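CRISPR pre-crRNA endoribonuclease Cas5d (Mannheimia succiniciproducens, PDB 3KG4) cleaves CRISPR precursor transcripts into crRNA as a metal-independent endoribonuclease of the Cas5 family, serving adaptive immunity against viruses and other mobile genetic elements. Local coordinates at residues R6-F18 against S29-L42. Numbering follows the deposited sequence.
Sequences RIRLHIWGDYACF and SYDVITPSAARGIL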
ATOM      1  N   ARG A   6       8.677  -3.820  12.071  1.00 37.28           N
ATOM      2  CA  ARG A   6       7.415  -3.236  11.681  1.00 37.19           C
ATOM      3  C   ARG A   6       7.653  -1.824  11.197  1.00 36.08           C
ATOM      4  O   ARG A   6       8.336  -1.041  11.861  1.00 36.22           O
ATOM      5  CB  ARG A   6       6.448  -3.189  12.860  1.00 37.75           C
ATOM      6  CG  ARG A   6       5.047  -2.693  12.471  1.00 39.22           C
ATOM      7  CD  ARG A   6       4.084  -2.670  13.644  1.00 40.23           C
ATOM      8  NE  ARG A   6       4.199  -1.436  14.431  1.00 41.63           N
ATOM      9  CZ  ARG A   6       3.478  -1.169  15.521  1.00 42.24           C
ATOM     10  NH1 ARG A   6       2.587  -2.037  15.982  1.00 42.49           N
ATOM     11  NH2 ARG A   6       3.652  -0.033  16.163  1.00 42.42           N
ATOM     12  N   ILE A   7       7.075  -1.480  10.050  1.00 33.81           N
ATOM     13  CA  ILE A   7       7.070  -0.101   9.602  1.00 32.28           C
ATOM     14  C   ILE A   7       5.651   0.398   9.383  1.00 30.76           C
ATOM     15  O   ILE A   7       4.745  -0.392   9.104  1.00 29.64           O
ATOM     16  CB  ILE A   7       7.898   0.084   8.300  1.00 32.51           C
ATOM     17  CG1 ILE A   7       7.252  -0.590   7.111  1.00 33.03           C
ATOM     18  CG2 ILE A   7       9.318  -0.461   8.488  1.00 33.03           C
ATOM     19  CD1 ILE A   7       6.030   0.151   6.513  1.00 32.22           C
ATOM     20  N   ARG A   8       5.495   1.707   9.521  1.00 29.84           N
ATOM     21  CA  ARG A   8       4.305   2.436   9.139  1.00 30.00           C
ATOM     22  C   ARG A   8       4.703   3.603   8.241  1.00 29.35           C
ATOM     23  O   ARG A   8       5.586   4.433   8.589  1.00 28.67           O
ATOM     24  CB  ARG A   8       3.570   2.974  10.366  1.00 30.30           C
ATOM     25  CG  ARG A   8       2.920   1.901  11.199  1.00 32.31           C
ATOM     26  CD  ARG A   8       2.422   2.472  12.492  1.00 35.72           C
ATOM     27  NE  ARG A   8       1.542   1.543  13.174  1.00 37.72           N
ATOM     28  CZ  ARG A   8       1.020   1.761  14.377  1.00 39.77           C
ATOM     29  NH1 ARG A   8       1.308   2.879  15.053  1.00 39.39           N
ATOM     30  NH2 ARG A   8       0.204   0.861  14.900  1.00 40.70           N
ATOM     31  N   LEU A   9       4.053   3.659   7.088  1.00 27.60           N
ATOM     32  CA  LEU A   9       4.300   4.684   6.079  1.00 27.64           C
ATOM     33  C   LEU A   9       2.979   5.379   5.760  1.00 26.81           C
ATOM     34  O   LEU A   9       1.984   4.749   5.365  1.00 26.79           O
ATOM     35  CB  LEU A   9       4.940   4.076   4.805  1.00 26.73           C
ATOM     36  CG  LEU A   9       5.431   5.075   3.737  1.00 26.26           C
ATOM     37  CD1 LEU A   9       6.741   5.794   4.179  1.00 26.88           C
ATOM     38  CD2 LEU A   9       5.604   4.381   2.370  1.00 26.90           C
ATOM     39  N   HIS A  10       2.971   6.684   5.953  1.00 26.30           N
ATOM     40  CA  HIS A  10       1.881   7.551   5.559  1.00 26.24           C
ATOM     41  C   HIS A  10       2.054   7.891   4.085  1.00 26.42           C
ATOM     42  O   HIS A  10       3.152   8.300   3.648  1.00 25.81           O
ATOM     43  CB  HIS A  10       1.915   8.821   6.426  1.00 26.34           C
ATOM     44  CG  HIS A  10       0.774   9.767   6.184  1.00 27.60           C
ATOM     45  ND1 HIS A  10       0.873  11.118   6.410  1.00 28.29           N
ATOM     46  CD2 HIS A  10      -0.476   9.558   5.697  1.00 29.21           C
ATOM     47  CE1 HIS A  10      -0.281  11.701   6.121  1.00 32.40           C
ATOM     48  NE2 HIS A  10      -1.123  10.772   5.699  1.00 30.98           N
ATOM     49  N   ILE A  11       1.028   7.630   3.280  1.00 26.68           N
ATOM     50  CA  ILE A  11       1.063   7.964   1.846  1.00 27.78           C
ATOM     51  C   ILE A  11      -0.174   8.742   1.456  1.00 28.99           C
ATOM     52  O   ILE A  11      -1.245   8.532   2.016  1.00 29.01           O
ATOM     53  CB  ILE A  11       1.244   6.689   0.950  1.00 27.88           C
ATOM     54  CG1 ILE A  11       0.036   5.731   1.086  1.00 27.99           C
ATOM     55  CG2 ILE A  11       2.563   6.011   1.290  1.00 27.04           C
ATOM     56  CD1 ILE A  11       0.080   4.475   0.148  1.00 24.88           C
ATOM     57  N   TRP A  12      -0.025   9.667   0.509  1.00 29.07           N
ATOM     58  CA  TRP A  12      -1.155  10.397   0.008  1.00 29.89           C
ATOM     59  C   TRP A  12      -0.930  10.878  -1.427  1.00 29.92           C
ATOM     60  O   TRP A  12       0.192  10.843  -1.953  1.00 30.39           O
ATOM     61  CB  TRP A  12      -1.462  11.573   0.922  1.00 29.83           C
ATOM     62  CG  TRP A  12      -0.345  12.553   0.985  1.00 31.85           C
ATOM     63  CD1 TRP A  12      -0.227  13.687   0.241  1.00 35.57           C
ATOM     64  CD2 TRP A  12       0.833  12.500   1.826  1.00 32.71           C
ATOM     65  NE1 TRP A  12       0.954  14.352   0.560  1.00 34.89           N
ATOM     66  CE2 TRP A  12       1.616  13.650   1.528  1.00 34.54           C
ATOM     67  CE3 TRP A  12       1.308  11.598   2.779  1.00 33.20           C
ATOM     68  CZ2 TRP A  12       2.839  13.927   2.168  1.00 35.67           C
ATOM     69  CZ3 TRP A  12       2.532  11.882   3.429  1.00 35.36           C
ATOM     70  CH2 TRP A  12       3.276  13.043   3.115  1.00 36.32           C
ATOM     71  N   GLY A  13      -2.003  11.340  -2.039  1.00 30.51           N
ATOM     72  CA  GLY A  13      -1.961  11.783  -3.438  1.00 31.39           C
ATOM     73  C   GLY A  13      -3.280  12.377  -3.843  1.00 31.11           C
ATOM     74  O   GLY A  13      -4.309  12.040  -3.287  1.00 31.99           O
ATOM     75  N   ASP A  14      -3.260  13.275  -4.823  1.00 31.83           N
ATOM     76  CA  ASP A  14      -4.495  13.885  -5.297  1.00 31.96           C
ATOM     77  C   ASP A  14      -5.316  12.879  -6.092  1.00 30.34           C
ATOM     78  O   ASP A  14      -6.522  12.993  -6.134  1.00 29.92           O
ATOM     79  CB  ASP A  14      -4.200  15.099  -6.186  1.00 33.32           C
ATOM     80  CG  ASP A  14      -3.656  16.310  -5.397  1.00 36.43           C
ATOM     81  OD1 ASP A  14      -3.653  16.284  -4.146  1.00 38.37           O
ATOM     82  OD2 ASP A  14      -3.220  17.278  -6.065  1.00 39.82           O
ATOM     83  N   TYR A  15      -4.638  11.949  -6.754  1.00 29.78           N
ATOM     84  CA  TYR A  15      -5.245  10.862  -7.549  1.00 29.30           C
ATOM     85  C   TYR A  15      -4.587   9.493  -7.347  1.00 28.15           C
ATOM     86  O   TYR A  15      -3.380   9.388  -7.015  1.00 27.56           O
ATOM     87  CB  TYR A  15      -5.174  11.201  -9.034  1.00 30.60           C
ATOM     88  CG  TYR A  15      -5.881  12.459  -9.404  1.00 34.24           C
ATOM     89  CD1 TYR A  15      -7.276  12.498  -9.487  1.00 38.79           C
ATOM     90  CD2 TYR A  15      -5.166  13.641  -9.642  1.00 38.25           C
ATOM     91  CE1 TYR A  15      -7.934  13.662  -9.833  1.00 42.70           C
ATOM     92  CE2 TYR A  15      -5.818  14.810  -9.984  1.00 40.32           C
ATOM     93  CZ  TYR A  15      -7.195  14.813 -10.086  1.00 43.91           C
ATOM     94  OH  TYR A  15      -7.842  15.966 -10.428  1.00 47.29           O
ATOM     95  N   ALA A  16      -5.371   8.430  -7.550  1.00 25.69           N
ATOM     96  CA  ALA A  16      -4.858   7.056  -7.498  1.00 25.43           C
ATOM     97  C   ALA A  16      -5.669   6.176  -8.429  1.00 23.75           C
ATOM     98  O   ALA A  16      -6.847   6.388  -8.614  1.00 25.72           O
ATOM     99  CB  ALA A  16      -4.925   6.468  -6.069  1.00 24.15           C
ATOM    100  N   CYS A  17      -5.039   5.162  -8.967  1.00 24.62           N
ATOM    101  CA  CYS A  17      -5.740   4.206  -9.776  1.00 25.52           C
ATOM    102  C   CYS A  17      -5.154   2.816  -9.570  1.00 25.71           C
ATOM    103  O   CYS A  17      -4.098   2.476 -10.112  1.00 26.57           O
ATOM    104  CB  CYS A  17      -5.718   4.592 -11.271  1.00 26.38           C
ATOM    105  SG  CYS A  17      -6.848   3.523 -12.176  1.00 29.44           S
ATOM    106  N   PHE A  18      -5.838   2.034  -8.732  1.00 24.90           N
ATOM    107  CA  PHE A  18      -5.484   0.662  -8.482  1.00 24.26           C
ATOM    108  C   PHE A  18      -6.410  -0.197  -9.320  1.00 25.13           C
ATOM    109  O   PHE A  18      -7.537  -0.545  -8.928  1.00 23.95           O
ATOM    110  CB  PHE A  18      -5.613   0.353  -6.996  1.00 24.11           C
ATOM    111  CG  PHE A  18      -4.930   1.344  -6.145  1.00 23.72           C
ATOM    112  CD1 PHE A  18      -3.533   1.397  -6.097  1.00 24.75           C
ATOM    113  CD2 PHE A  18      -5.657   2.295  -5.446  1.00 24.21           C
ATOM    114  CE1 PHE A  18      -2.885   2.386  -5.292  1.00 25.17           C
ATOM    115  CE2 PHE A  18      -5.027   3.249  -4.664  1.00 23.96           C
ATOM    116  CZ  PHE A  18      -3.648   3.297  -4.585  1.00 23.81           C
ATOM    117  N   SER A  29     -10.600   2.038 -10.982  1.00 21.87           N
ATOM    118  CA  SER A  29      -9.837   1.755  -9.744  1.00 21.89           C
ATOM    119  C   SER A  29     -10.697   0.983  -8.734  1.00 21.74           C
ATOM    120  O   SER A  29     -11.927   1.138  -8.628  1.00 21.90           O
ATOM    121  CB  SER A  29      -9.359   3.061  -9.093  1.00 22.49           C
ATOM    122  OG  SER A  29      -8.591   2.856  -7.875  1.00 21.53           O
ATOM    123  N   TYR A  30     -10.013   0.152  -7.976  1.00 21.99           N
ATOM    124  CA  TYR A  30     -10.533  -0.347  -6.747  1.00 20.80           C
ATOM    125  C   TYR A  30     -10.804   0.830  -5.815  1.00 21.09           C
ATOM    126  O   TYR A  30     -10.335   1.957  -6.052  1.00 22.09           O
ATOM    127  CB  TYR A  30      -9.529  -1.238  -6.118  1.00 20.86           C
ATOM    128  CG  TYR A  30      -9.439  -2.641  -6.615  1.00 21.49           C
ATOM    129  CD1 TYR A  30     -10.515  -3.525  -6.474  1.00 21.69           C
ATOM    130  CD2 TYR A  30      -8.257  -3.131  -7.111  1.00 19.67           C
ATOM    131  CE1 TYR A  30     -10.409  -4.854  -6.872  1.00 21.37           C
ATOM    132  CE2 TYR A  30      -8.139  -4.458  -7.518  1.00 21.22           C
ATOM    133  CZ  TYR A  30      -9.230  -5.305  -7.387  1.00 20.39           C
ATOM    134  OH  TYR A  30      -9.144  -6.625  -7.756  1.00 24.84           O
ATOM    135  N   ASP A  31     -11.580   0.570  -4.770  1.00 20.89           N
ATOM    136  CA  ASP A  31     -11.957   1.598  -3.803  1.00 22.11           C
ATOM    137  C   ASP A  31     -10.821   2.062  -2.923  1.00 20.72           C
ATOM    138  O   ASP A  31     -10.885   3.182  -2.410  1.00 22.64           O
ATOM    139  CB  ASP A  31     -13.091   1.095  -2.865  1.00 21.67           C
ATOM    140  CG  ASP A  31     -14.385   0.874  -3.567  1.00 25.56           C
ATOM    141  OD1 ASP A  31     -14.436   0.964  -4.810  1.00 24.82           O
ATOM    142  OD2 ASP A  31     -15.410   0.657  -2.853  1.00 27.04           O
ATOM    143  N   VAL A  32      -9.809   1.223  -2.759  1.00 19.94           N
ATOM    144  CA  VAL A  32      -8.654   1.504  -1.906  1.00 19.32           C
ATOM    145  C   VAL A  32      -7.423   0.837  -2.529  1.00 19.99           C
ATOM    146  O   VAL A  32      -7.509  -0.013  -3.428  1.00 18.74           O
ATOM    147  CB  VAL A  32      -8.836   0.909  -0.475  1.00 18.20           C
ATOM    148  CG1 VAL A  32     -10.161   1.464   0.223  1.00 19.38           C
ATOM    149  CG2 VAL A  32      -8.915  -0.621  -0.528  1.00 21.12           C
ATOM    150  N   ILE A  33      -6.275   1.191  -1.976  1.00 19.09           N
ATOM    151  CA  ILE A  33      -5.030   0.559  -2.345  1.00 19.95           C
ATOM    152  C   ILE A  33      -4.995  -0.954  -2.050  1.00 20.83           C
ATOM    153  O   ILE A  33      -5.507  -1.442  -1.024  1.00 20.79           O
ATOM    154  CB  ILE A  33      -3.836   1.338  -1.665  1.00 18.32           C
ATOM    155  CG1 ILE A  33      -2.491   0.855  -2.224  1.00 20.21           C
ATOM    156  CG2 ILE A  33      -3.878   1.123  -0.160  1.00 18.90           C
ATOM    157  CD1 ILE A  33      -1.321   1.801  -1.955  1.00 23.47           C
ATOM    158  N   THR A  34      -4.431  -1.706  -2.994  1.00 21.15           N
ATOM    159  CA  THR A  34      -4.229  -3.115  -2.858  1.00 22.31           C
ATOM    160  C   THR A  34      -2.944  -3.364  -2.082  1.00 23.14           C
ATOM    161  O   THR A  34      -2.066  -2.502  -2.067  1.00 24.15           O
ATOM    162  CB  THR A  34      -4.080  -3.784  -4.246  1.00 22.35           C
ATOM    163  OG1 THR A  34      -3.028  -3.113  -4.978  1.00 22.09           O
ATOM    164  CG2 THR A  34      -5.422  -3.678  -5.051  1.00 21.78           C
ATOM    165  N   PRO A  35      -2.817  -4.554  -1.454  1.00 23.74           N
ATOM    166  CA  PRO A  35      -1.567  -4.978  -0.847  1.00 23.97           C
ATOM    167  C   PRO A  35      -0.436  -4.928  -1.887  1.00 24.24           C
ATOM    168  O   PRO A  35       0.663  -4.502  -1.582  1.00 21.60           O
ATOM    169  CB  PRO A  35      -1.856  -6.420  -0.454  1.00 25.41           C
ATOM    170  CG  PRO A  35      -3.405  -6.395  -0.167  1.00 25.59           C
ATOM    171  CD  PRO A  35      -3.931  -5.488  -1.184  1.00 24.52           C
ATOM    172  N   SER A  36      -0.748  -5.372  -3.115  1.00 24.74           N
ATOM    173  CA  SER A  36       0.189  -5.379  -4.243  1.00 25.44           C
ATOM    174  C   SER A  36       0.798  -3.994  -4.492  1.00 24.45           C
ATOM    175  O   SER A  36       2.032  -3.834  -4.543  1.00 24.74           O
ATOM    176  CB  SER A  36      -0.546  -5.891  -5.498  1.00 27.00           C
ATOM    177  OG  SER A  36       0.379  -6.185  -6.513  1.00 31.06           O
ATOM    178  N   ALA A  37      -0.042  -2.976  -4.592  1.00 23.00           N
ATOM    179  CA  ALA A  37       0.437  -1.606  -4.799  1.00 23.36           C
ATOM    180  C   ALA A  37       1.208  -1.052  -3.604  1.00 23.74           C
ATOM    181  O   ALA A  37       2.190  -0.272  -3.767  1.00 23.26           O
ATOM    182  CB  ALA A  37      -0.729  -0.637  -5.182  1.00 22.66           C
ATOM    183  N   ALA A  38       0.754  -1.419  -2.413  1.00 22.52           N
ATOM    184  CA  ALA A  38       1.400  -0.970  -1.180  1.00 22.91           C
ATOM    185  C   ALA A  38       2.826  -1.528  -1.104  1.00 22.19           C
ATOM    186  O   ALA A  38       3.764  -0.793  -0.790  1.00 21.76           O
ATOM    187  CB  ALA A  38       0.550  -1.362   0.080  1.00 21.61           C
ATOM    188  N   ARG A  39       2.971  -2.799  -1.434  1.00 23.32           N
ATOM    189  CA  ARG A  39       4.235  -3.458  -1.420  1.00 25.31           C
ATOM    190  C   ARG A  39       5.181  -2.850  -2.469  1.00 26.49           C
ATOM    191  O   ARG A  39       6.383  -2.744  -2.221  1.00 26.28           O
ATOM    192  CB  ARG A  39       4.037  -4.949  -1.654  1.00 27.51           C
ATOM    193  CG  ARG A  39       5.321  -5.761  -1.606  1.00 32.79           C
ATOM    194  CD  ARG A  39       5.070  -7.266  -1.514  1.00 38.94           C
ATOM    195  NE  ARG A  39       4.671  -7.760  -2.825  1.00 43.11           N
ATOM    196  CZ  ARG A  39       5.486  -8.294  -3.727  1.00 49.02           C
ATOM    197  NH1 ARG A  39       6.786  -8.454  -3.484  1.00 51.01           N
ATOM    198  NH2 ARG A  39       4.977  -8.701  -4.882  1.00 50.59           N
ATOM    199  N   GLY A  40       4.631  -2.465  -3.615  1.00 26.32           N
ATOM    200  CA  GLY A  40       5.391  -1.728  -4.644  1.00 26.47           C
ATOM    201  C   GLY A  40       5.942  -0.421  -4.098  1.00 25.94           C
ATOM    202  O   GLY A  40       7.081  -0.038  -4.384  1.00 25.07           O
ATOM    203  N   ILE A  41       5.126   0.273  -3.329  1.00 24.77           N
ATOM    204  CA  ILE A  41       5.477   1.560  -2.807  1.00 25.01           C
ATOM    205  C   ILE A  41       6.616   1.378  -1.788  1.00 25.75           C
ATOM    206  O   ILE A  41       7.595   2.133  -1.829  1.00 25.74           O
ATOM    207  CB  ILE A  41       4.270   2.285  -2.198  1.00 25.34           C
ATOM    208  CG1 ILE A  41       3.334   2.831  -3.288  1.00 25.89           C
ATOM    209  CG2 ILE A  41       4.718   3.420  -1.216  1.00 26.80           C
ATOM    210  CD1 ILE A  41       2.045   3.435  -2.739  1.00 28.92           C
ATOM    211  N   LEU A  42       6.498   0.363  -0.907  1.00 24.89           N
ATOM    212  CA  LEU A  42       7.550   0.092   0.070  1.00 25.09           C
ATOM    213  C   LEU A  42       8.886  -0.299  -0.613  1.00 25.73           C
ATOM    214  O   LEU A  42       9.918   0.195  -0.217  1.00 25.68           O
ATOM    215  CB  LEU A  42       7.142  -1.004   1.032  1.00 24.33           C
ATOM    216  CG  LEU A  42       5.879  -0.756   1.902  1.00 22.31           C
ATOM    217  CD1 LEU A  42       5.676  -1.946   2.877  1.00 25.93           C
ATOM    218  CD2 LEU A  42       5.945   0.521   2.666  1.00 24.04           C
TER
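F18 lays one ring face against I33, whose CA stands 3.6 Å from the ring centroid, close to the ring normal, a CH-pi contact. A37, its small methyl suited to a helix side pressed close to an aromatic ring, brings CB to 3.6 Å from F18 CD1.

Apolar contacts continue along strand 7-13, which runs at 100° to helix 35-42. I11 CD1 meets two isoleucines tip to tip, 3.6 Å from I41 CD1 and 3.7 Å from I33 CD1. L9 CD2 packs against I41 CG2 and slides past L42, which I7 meets tip to tip; branched aliphatic chains suit this buried helix-on-sheet interface.

Polar bonds fasten the loop. With OG anti to the S29 nitrogen (chi1 -180°), the hydroxyl accepts from F18 N at 3.0 Å and donates to a lone pair of Y30 O, in its carbonyl plane, at 2.7 Å. Y30 N donates to F18 O at 2.7 Å, tilted 25° from that carbonyl plane; the Y30 hydroxyl is hydrogen-bonded to L192 N. T34 OG1 N-caps the helix by accepting from A37 N.

Alternating inward residues I7, L9 and I11 thus seat the first helix on the large antiparallel sheet of this Cas5-family fold, while S29 probably offsets the desolvation cost of burying F18 N and Y30 O.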